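PDB 2HQY: phosphatidylglycerol lysyltransferase C-terminal domain-containing protein from Bacteroides thetaiotaomicron, which is of unknown function but binds coenzyme A and is probably a transferase akin to phosphatidylglycerol lysyltransferases. Local coordinates for residues M1-D6 and A46-F51; Y64-G69 and F91-V96; L169-E174 and V218-G223. All blocks are in the same frame, centred on the assembly; numbering follows the deposited sequence. Where two conformers were deposited one is given.

Interaction 1: M1-D6 and A46-F51; sequences MIPFKD and AVIDDF
Ile2, Pro3 and Phe4 meet Ala46 and Ile48 in an apolar contact without a cross-segment hydrogen bond, made where the N-terminal arm of the chain lies along the end of strand 44-48. Lys5, at the start of strand 5-6, bonds through its main chain to Phe45, while residues 2 to 4 before it touch Ala46 and Ile48 through apolar atoms. Ala46 is the point on which the arm closes. Its CB points toward the arm and lies 3.5 Å from Ile2 CG2, while Phe4 CD1 approaches the same methyl obliquely at 3.9 Å. Ile2 straddles the two strand residues with its branches. CG2, anti to the backbone N (CG1 at chi1 -56°), also lies 3.8 Å from Ile48 CG2, and the end of the other branch, Ile2 CD1, sits 3.7 Å from Ile48 CD1, the two side chains crossing at about a right angle. Pro3 adds a looser contact, its CD 4.2 Å from Ile48 CG2. Within the arm, Ile2 CG2 rests 3.4 Å above one face of the Phe4 ring, near the rim. An inverse gamma turn centred on Pro3, with a weak bond from Phe4 N to Ile2 O, accompanies this fold-back. The partner segment is the tip of a beta hairpin: strands 44-48 and 51-58 are joined by a type I' turn from Ile48 to Phe51, in which Ile48 N bonds to Phe51 O at 3.0 Å and Phe51 N returns the bond. Helix 73-87 packs against the hairpin: Val76 touches Ile48, and Lys79 forms a salt bridge with Asp49. At the arm's other end, Asp6 forms a salt bridge with Arg38 of the second subunit.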
loop_
_atom_site.group_PDB
_atom_site.type_symbol
_atom_site.label_atom_id
_atom_site.label_comp_id
_atom_site.label_asym_id
_atom_site.label_seq_id
_atom_site.Cartn_x
_atom_site.Cartn_y
_atom_site.Cartn_z
ATOM N N MET A 1 -19.732 -6.058 -9.548
ATOM C CA MET A 1 -20.909 -5.261 -9.339
ATOM C C MET A 1 -20.958 -4.830 -7.893
ATOM O O MET A 1 -21.772 -4.033 -7.499
ATOM C CB MET A 1 -22.140 -6.070 -9.727
ATOM C CG MET A 1 -23.365 -5.774 -8.962
ATOM S SD MET A 1 -24.814 -5.691 -10.055
ATOM C CE MET A 1 -25.876 -6.940 -9.342
ATOM N N ILE A 2 -20.079 -5.393 -7.095
ATOM C CA ILE A 2 -19.740 -4.799 -5.804
ATOM C C ILE A 2 -18.745 -3.670 -6.070
ATOM O O ILE A 2 -17.657 -3.908 -6.610
ATOM C CB ILE A 2 -19.199 -5.799 -4.757
ATOM C CG1 ILE A 2 -20.193 -6.943 -4.532
ATOM C CG2 ILE A 2 -18.912 -5.062 -3.438
ATOM C CD1 ILE A 2 -19.672 -8.056 -3.622
ATOM N N PRO A 3 -19.135 -2.432 -5.714
ATOM C CA PRO A 3 -18.286 -1.284 -5.987
ATOM C C PRO A 3 -17.195 -1.202 -4.907
ATOM O O PRO A 3 -17.214 -0.286 -4.082
ATOM C CB PRO A 3 -19.258 -0.116 -5.850
ATOM C CG PRO A 3 -20.173 -0.563 -4.721
ATOM C CD PRO A 3 -20.368 -2.045 -4.989
ATOM N N PHE A 4 -16.282 -2.173 -4.891
ATOM C CA PHE A 4 -15.189 -2.151 -3.908
ATOM C C PHE A 4 -14.329 -0.922 -4.137
ATOM O O PHE A 4 -14.009 -0.564 -5.289
ATOM C CB PHE A 4 -14.328 -3.418 -3.970
ATOM C CG PHE A 4 -14.898 -4.577 -3.216
ATOM C CD1 PHE A 4 -14.961 -4.550 -1.824
ATOM C CD2 PHE A 4 -15.413 -5.688 -3.895
ATOM C CE1 PHE A 4 -15.517 -5.615 -1.109
ATOM C CE2 PHE A 4 -15.957 -6.770 -3.192
ATOM C CZ PHE A 4 -16.011 -6.741 -1.802
ATOM N N LYS A 5 -13.930 -0.298 -3.035
ATOM C CA LYS A 5 -13.005 0.808 -3.109
ATOM C C LYS A 5 -11.876 0.651 -2.120
ATOM O O LYS A 5 -12.054 0.067 -1.049
ATOM C CB LYS A 5 -13.718 2.134 -2.891
ATOM C CG LYS A 5 -14.724 2.177 -1.793
ATOM C CD LYS A 5 -15.931 2.994 -2.272
ATOM N N ASP A 6 -10.721 1.188 -2.489
ATOM C CA ASP A 6 -9.566 1.180 -1.589
ATOM C C ASP A 6 -9.901 1.904 -0.296
ATOM O O ASP A 6 -10.456 3.004 -0.301
ATOM C CB ASP A 6 -8.360 1.860 -2.239
ATOM C CG ASP A 6 -7.965 1.231 -3.540
ATOM O OD1 ASP A 6 -8.335 0.059 -3.809
ATOM O OD2 ASP A 6 -7.289 1.941 -4.318
ATOM N N ALA A 46 -16.611 -2.229 0.812
ATOM C CA ALA A 46 -17.861 -1.788 0.224
ATOM C C ALA A 46 -18.946 -1.902 1.271
ATOM O O ALA A 46 -18.855 -2.711 2.191
ATOM C CB ALA A 46 -18.200 -2.614 -1.006
ATOM N N VAL A 47 -19.940 -1.029 1.166
ATOM C CA VAL A 47 -21.225 -1.301 1.793
ATOM C C VAL A 47 -22.118 -1.995 0.725
ATOM O O VAL A 47 -22.347 -1.481 -0.390
ATOM C CB VAL A 47 -21.832 -0.028 2.433
ATOM C CG1 VAL A 47 -23.155 -0.350 3.158
ATOM C CG2 VAL A 47 -20.832 0.596 3.391
ATOM N N ILE A 48 -22.582 -3.196 1.042
ATOM C CA ILE A 48 -23.584 -3.841 0.216
ATOM C C ILE A 48 -24.660 -4.491 1.075
ATOM O O ILE A 48 -24.355 -5.216 2.036
ATOM C CB ILE A 48 -22.978 -4.885 -0.735
ATOM C CG1 ILE A 48 -22.049 -5.837 0.018
ATOM C CG2 ILE A 48 -22.265 -4.181 -1.911
ATOM C CD1 ILE A 48 -21.758 -7.127 -0.725
ATOM N N ASP A 49 -25.924 -4.256 0.711
ATOM C CA ASP A 49 -27.039 -4.891 1.416
ATOM C C ASP A 49 -27.055 -4.537 2.922
ATOM O O ASP A 49 -27.348 -5.419 3.734
ATOM C CB ASP A 49 -26.935 -6.430 1.276
ATOM C CG ASP A 49 -27.295 -6.955 -0.142
ATOM O OD1 ASP A 49 -27.627 -6.150 -1.046
ATOM O OD2 ASP A 49 -27.238 -8.197 -0.341
ATOM N N ASP A 50 -26.728 -3.292 3.297
ATOM C CA ASP A 50 -26.617 -2.876 4.728
ATOM C C ASP A 50 -25.478 -3.564 5.562
ATOM O O ASP A 50 -25.458 -3.507 6.809
ATOM C CB ASP A 50 -27.957 -3.026 5.461
ATOM C CG ASP A 50 -29.035 -2.027 4.972
ATOM O OD1 ASP A 50 -28.717 -0.826 4.811
ATOM O OD2 ASP A 50 -30.204 -2.437 4.778
ATOM N N PHE A 51 -24.548 -4.220 4.885
ATOM C CA PHE A 51 -23.361 -4.739 5.573
ATOM C C PHE A 51 -22.109 -4.018 5.090
ATOM O O PHE A 51 -22.031 -3.598 3.929
ATOM C CB PHE A 51 -23.151 -6.208 5.257
ATOM C CG PHE A 51 -24.160 -7.135 5.861
ATOM C CD1 PHE A 51 -23.887 -7.788 7.061
ATOM C CD2 PHE A 51 -25.339 -7.436 5.169
ATOM C CE1 PHE A 51 -24.794 -8.727 7.610
ATOM C CE2 PHE A 51 -26.252 -8.359 5.686
ATOM C CZ PHE A 51 -25.978 -9.008 6.919
#

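Interaction 2: Y64-G69 and F91-V96; sequences YMMPVG and FCMLGV
Tyr64 and Phe91 pack obliquely, Tyr64 CD2 lying 3.4 Å from Phe91 CE1 with the ring planes 38° apart. Beside them the backbones pair in parallel. Tyr64 N donates to Cys92 O at 3.0 Å in the carbonyl plane, and Leu94 N returns to Tyr64 O at 2.7 Å, so that Tyr64 bonds to the residues flanking Met93. Met66 N then reaches Leu94 O at 3.2 Å, on a more bent path. On the side of the sheet where Tyr64 lies, Met93 runs straight at chi2 (180°), carrying its SD to 3.9 Å from Pro67 CD and 4.0 Å from Met66 SD. Gly95, at positive phi, passes Met65 SD where a CB would clash. In the next shell, Leu80 of helix 73-87 touches the side chains of both Tyr64 and Phe91, and Tyr64 OH is hydrogen-bonded to Asp83 OD2. Replacing Tyr64 with an alanine is likely to leave Asp83 without this hydroxyl partner and to open a gap beside Phe91 and Leu80. Cys92 is tied to Cys294 by a disulfide, fastening the strand to its antiparallel neighbour 286-295. Strand 61-69, helix 73-87 and strand 92-96 thus form a beta-alpha-beta unit.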
loop_
_atom_site.group_PDB
_atom_site.type_symbol
_atom_site.label_atom_id
_atom_site.label_comp_id
_atom_site.label_asym_id
_atom_site.label_seq_id
_atom_site.Cartn_x
_atom_site.Cartn_y
_atom_site.Cartn_z
ATOM N N TYR A 64 -12.064 -12.414 2.203
ATOM C CA TYR A 64 -13.057 -11.406 2.613
ATOM C C TYR A 64 -13.185 -11.494 4.126
ATOM O O TYR A 64 -12.875 -12.519 4.714
ATOM C CB TYR A 64 -14.418 -11.697 1.935
ATOM C CG TYR A 64 -14.322 -11.669 0.412
ATOM C CD1 TYR A 64 -14.650 -10.513 -0.317
ATOM C CD2 TYR A 64 -13.873 -12.790 -0.303
ATOM C CE1 TYR A 64 -14.560 -10.485 -1.733
ATOM C CE2 TYR A 64 -13.785 -12.769 -1.719
ATOM C CZ TYR A 64 -14.124 -11.603 -2.403
ATOM O OH TYR A 64 -14.026 -11.609 -3.780
ATOM N N MET A 65 -13.600 -10.412 4.779
ATOM C CA MET A 65 -13.887 -10.490 6.201
ATOM C C MET A 65 -15.340 -10.967 6.373
ATOM O O MET A 65 -16.137 -10.855 5.452
ATOM C CB MET A 65 -13.655 -9.098 6.824
ATOM C CG MET A 65 -13.817 -9.013 8.351
ATOM S SD MET A 65 -12.357 -9.613 9.280
ATOM C CE MET A 65 -11.185 -8.326 8.918
ATOM N N MET A 66 -15.677 -11.546 7.531
ATOM C CA MET A 66 -17.070 -11.788 7.863
ATOM C C MET A 66 -17.787 -10.420 7.796
ATOM O O MET A 66 -17.307 -9.455 8.398
ATOM C CB MET A 66 -17.179 -12.426 9.268
ATOM C CG MET A 66 -18.615 -12.778 9.735
ATOM S SD MET A 66 -19.475 -14.139 8.867
ATOM C CE MET A 66 -20.998 -14.250 9.851
ATOM N N PRO A 67 -18.889 -10.319 7.018
ATOM C CA PRO A 67 -19.642 -9.065 6.913
ATOM C C PRO A 67 -20.050 -8.500 8.268
ATOM O O PRO A 67 -20.467 -9.247 9.162
ATOM C CB PRO A 67 -20.871 -9.466 6.108
ATOM C CG PRO A 67 -20.363 -10.619 5.233
ATOM C CD PRO A 67 -19.482 -11.377 6.167
ATOM N N VAL A 68 -19.917 -7.188 8.399
ATOM C CA VAL A 68 -20.279 -6.492 9.624
ATOM C C VAL A 68 -21.618 -5.794 9.402
ATOM O O VAL A 68 -21.766 -4.972 8.499
ATOM C CB VAL A 68 -19.207 -5.444 10.028
ATOM C CG1 VAL A 68 -19.594 -4.738 11.319
ATOM C CG2 VAL A 68 -17.840 -6.117 10.210
ATOM N N GLY A 69 -22.583 -6.110 10.254
ATOM C CA GLY A 69 -23.894 -5.449 10.201
ATOM C C GLY A 69 -25.023 -6.419 10.430
ATOM O O GLY A 69 -24.816 -7.549 10.870
ATOM N N PHE A 91 -14.033 -18.897 -2.581
ATOM C CA PHE A 91 -14.446 -17.924 -1.570
ATOM C C PHE A 91 -13.961 -18.382 -0.190
ATOM O O PHE A 91 -14.267 -19.509 0.254
ATOM C CB PHE A 91 -15.967 -17.733 -1.582
ATOM C CG PHE A 91 -16.472 -16.804 -0.516
ATOM C CD1 PHE A 91 -16.209 -15.433 -0.579
ATOM C CD2 PHE A 91 -17.220 -17.292 0.558
ATOM C CE1 PHE A 91 -16.685 -14.567 0.415
ATOM C CE2 PHE A 91 -17.714 -16.446 1.559
ATOM C CZ PHE A 91 -17.456 -15.070 1.497
ATOM N N CYS A 92 -13.199 -17.507 0.473
ATOM C CA CYS A 92 -12.717 -17.737 1.830
ATOM C C CYS A 92 -12.914 -16.463 2.620
ATOM O O CYS A 92 -12.608 -15.353 2.121
ATOM C CB CYS A 92 -11.231 -18.099 1.848
ATOM S SG CYS A 92 -10.855 -19.724 1.158
ATOM N N MET A 93 -13.404 -16.633 3.845
ATOM C CA MET A 93 -13.610 -15.518 4.774
ATOM C C MET A 93 -12.702 -15.667 5.956
ATOM O O MET A 93 -12.438 -16.797 6.407
ATOM C CB MET A 93 -15.044 -15.493 5.304
ATOM C CG MET A 93 -16.013 -14.657 4.544
ATOM S SD MET A 93 -17.668 -14.733 5.298
ATOM C CE MET A 93 -17.978 -16.487 5.460
ATOM N N LEU A 94 -12.248 -14.515 6.464
ATOM C CA LEU A 94 -11.383 -14.419 7.647
ATOM C C LEU A 94 -12.120 -13.781 8.829
ATOM O O LEU A 94 -13.216 -13.203 8.662
ATOM C CB LEU A 94 -10.145 -13.605 7.322
ATOM C CG LEU A 94 -9.195 -14.132 6.262
ATOM C CD1 LEU A 94 -8.031 -13.167 6.104
ATOM C CD2 LEU A 94 -8.681 -15.529 6.584
ATOM N N GLY A 95 -11.540 -13.936 10.030
ATOM C CA GLY A 95 -12.038 -13.281 11.260
ATOM C C GLY A 95 -13.383 -13.786 11.722
ATOM O O GLY A 95 -14.136 -13.087 12.427
ATOM N N VAL A 96 -13.697 -15.013 11.328
ATOM C CA VAL A 96 -14.925 -15.639 11.740
ATOM C C VAL A 96 -14.685 -16.087 13.176
ATOM O O VAL A 96 -13.912 -17.020 13.439
ATOM C CB VAL A 96 -15.275 -16.813 10.818
ATOM C CG1 VAL A 96 -16.580 -17.485 11.240
ATOM C CG2 VAL A 96 -15.339 -16.319 9.374
#

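Interaction 3: L169-E174 and V218-G223; sequences LDLEAE and VAFTFG
Leu171 and Phe220 carry the apolar part of this contact, in which helix 165-179 lies across strand 216-227. The short segments approach to 8.9 Å between axes at an angle of 112°. In the conformer described, one of two modelled for Leu171, its CD2 sits 3.6 Å from Phe220 CD2, at the edge of the ring. The same methyl reaches the strand's main chain, 3.7 Å from Ala219 CA. The two side chains slide past each other in opposite directions. Phe220 CG stands between its backbone N and carbonyl carbon (chi1 72°), an orientation that brings the ring alongside the helix, with CE2 4.2 Å from Glu172 N.

No hydrogen bond spans the two segments. Val218 and Ala219 both face Leu211 of strand 207-213 in a classic beta bulge, and Phe220 pairs with Lys237 of strand 230-238. The polar end of the contact belongs to Glu172, whose side chain touches Arg191 and Lys237. It comes within about 4 Å of the Trp175 side chain and about 8 Å of the bound coenzyme A. Helix 165-179 packed over the antiparallel strands 207-213, 216-227 and 230-238 of a mixed sheet, beside the bound coenzyme A, is consistent with the acetyltransferase-like fold, and this contact joins its sheet to the helix carrying the coenzyme A-binding Trp175.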
loop_
_atom_site.group_PDB
_atom_site.type_symbol
_atom_site.label_atom_id
_atom_site.label_comp_id
_atom_site.label_asym_id
_atom_site.label_seq_id
_atom_site.Cartn_x
_atom_site.Cartn_y
_atom_site.Cartn_z
ATOM N N LEU A 169 9.022 7.967 16.103
ATOM C CA LEU A 169 9.646 7.458 14.866
ATOM C C LEU A 169 11.132 7.152 15.113
ATOM O O LEU A 169 11.667 6.165 14.578
ATOM C CB LEU A 169 9.487 8.476 13.726
ATOM C CG LEU A 169 8.052 8.596 13.191
ATOM C CD1 LEU A 169 7.851 9.880 12.331
ATOM C CD2 LEU A 169 7.631 7.343 12.396
ATOM N N ASP A 170 11.775 7.990 15.921
ATOM C CA ASP A 170 13.212 7.821 16.258
ATOM C C ASP A 170 13.417 6.532 17.053
ATOM O O ASP A 170 14.341 5.772 16.731
ATOM C CB ASP A 170 13.739 9.042 17.037
ATOM C CG ASP A 170 13.883 10.296 16.159
ATOM O OD1 ASP A 170 13.768 10.219 14.925
ATOM O OD2 ASP A 170 14.123 11.376 16.721
ATOM N N LEU A 171 12.538 6.256 18.038
ATOM C CA LEU A 171 12.638 5.021 18.820
ATOM C C LEU A 171 12.419 3.810 17.913
ATOM O O LEU A 171 13.153 2.806 18.002
ATOM C CB LEU A 171 11.646 5.007 19.981
ATOM C CG LEU A 171 11.789 3.778 20.882
ATOM C CD1 LEU A 171 13.142 3.804 21.564
ATOM C CD2 LEU A 171 10.654 3.731 21.885
ATOM N N GLU A 172 11.412 3.901 17.049
ATOM C CA GLU A 172 11.155 2.802 16.107
ATOM C C GLU A 172 12.405 2.520 15.225
ATOM O O GLU A 172 12.736 1.339 14.961
ATOM C CB GLU A 172 9.896 3.062 15.248
ATOM C CG GLU A 172 9.771 2.104 14.014
ATOM C CD GLU A 172 9.403 0.655 14.345
ATOM O OE1 GLU A 172 9.368 0.267 15.535
ATOM O OE2 GLU A 172 9.136 -0.125 13.390
ATOM N N ALA A 173 13.058 3.578 14.746
ATOM C CA ALA A 173 14.246 3.423 13.878
ATOM C C ALA A 173 15.371 2.727 14.659
ATOM O O ALA A 173 16.063 1.867 14.126
ATOM C CB ALA A 173 14.707 4.784 13.348
ATOM N N GLU A 174 15.510 3.056 15.939
ATOM C CA GLU A 174 16.526 2.408 16.762
ATOM C C GLU A 174 16.172 0.953 16.990
ATOM O O GLU A 174 17.032 0.083 16.893
ATOM C CB GLU A 174 16.671 3.102 18.115
ATOM C CG GLU A 174 17.269 4.504 17.985
ATOM C CD GLU A 174 17.778 5.054 19.321
ATOM O OE1 GLU A 174 18.060 4.247 20.256
ATOM O OE2 GLU A 174 17.899 6.299 19.430
ATOM N N VAL A 218 11.961 6.239 25.959
ATOM C CA VAL A 218 12.308 4.831 26.137
ATOM C C VAL A 218 11.174 3.852 25.791
ATOM O O VAL A 218 11.380 2.650 25.799
ATOM C CB VAL A 218 12.827 4.507 27.584
ATOM C CG1 VAL A 218 14.123 5.263 27.883
ATOM C CG2 VAL A 218 11.732 4.727 28.654
ATOM N N ALA A 219 9.972 4.359 25.527
ATOM C CA ALA A 219 8.863 3.494 25.091
ATOM C C ALA A 219 7.771 4.350 24.476
ATOM O O ALA A 219 7.667 5.530 24.816
ATOM C CB ALA A 219 8.286 2.702 26.268
ATOM N N PHE A 220 6.982 3.765 23.567
ATOM C CA PHE A 220 5.712 4.396 23.159
ATOM C C PHE A 220 4.690 3.316 22.822
ATOM O O PHE A 220 5.047 2.135 22.605
ATOM C CB PHE A 220 5.908 5.391 21.997
ATOM C CG PHE A 220 6.194 4.728 20.672
ATOM C CD1 PHE A 220 5.140 4.387 19.810
ATOM C CD2 PHE A 220 7.519 4.446 20.297
ATOM C CE1 PHE A 220 5.388 3.743 18.581
ATOM C CE2 PHE A 220 7.780 3.822 19.059
ATOM C CZ PHE A 220 6.693 3.462 18.211
ATOM N N THR A 221 3.430 3.718 22.773
ATOM C CA THR A 221 2.320 2.787 22.511
ATOM C C THR A 221 1.196 3.585 21.929
ATOM O O THR A 221 1.087 4.783 22.233
ATOM C CB THR A 221 1.885 2.047 23.830
ATOM O OG1 THR A 221 0.934 1.024 23.532
ATOM C CG2 THR A 221 1.306 3.003 24.879
ATOM N N PHE A 222 0.368 2.959 21.087
ATOM C CA PHE A 222 -0.824 3.625 20.596
ATOM C C PHE A 222 -1.900 2.607 20.227
ATOM O O PHE A 222 -1.625 1.375 20.096
ATOM C CB PHE A 222 -0.513 4.597 19.434
ATOM C CG PHE A 222 0.073 3.966 18.195
ATOM C CD1 PHE A 222 -0.733 3.182 17.340
ATOM C CD2 PHE A 222 1.378 4.276 17.804
ATOM C CE1 PHE A 222 -0.203 2.663 16.138
ATOM C CE2 PHE A 222 1.919 3.756 16.620
ATOM C CZ PHE A 222 1.119 2.966 15.777
ATOM N N GLY A 223 -3.123 3.112 20.105
ATOM C CA GLY A 223 -4.262 2.291 19.737
ATOM C C GLY A 223 -5.487 3.149 19.591
ATOM O O GLY A 223 -5.416 4.379 19.638
#

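Overall arrangement
The three contacts follow one another along the chain, each closing before the next opens. Interactions 1 and 2 are neighbours, their centres about 13 Å apart, and they touch directly: Phe51 packs on Pro67 and Gly69, and the ring of Phe4 meets that of Tyr64. Strand 51-58 lies between strands 44-48 and 61-69, and helix 73-87 covers residues of both. Interaction 3 lies across the centre of the chain, about 32 Å from interaction 2 and 36 Å from interaction 1, centre to centre. Coenzyme A binds on the side of interaction 3, whereas interactions 1 and 2 lie away from its pocket.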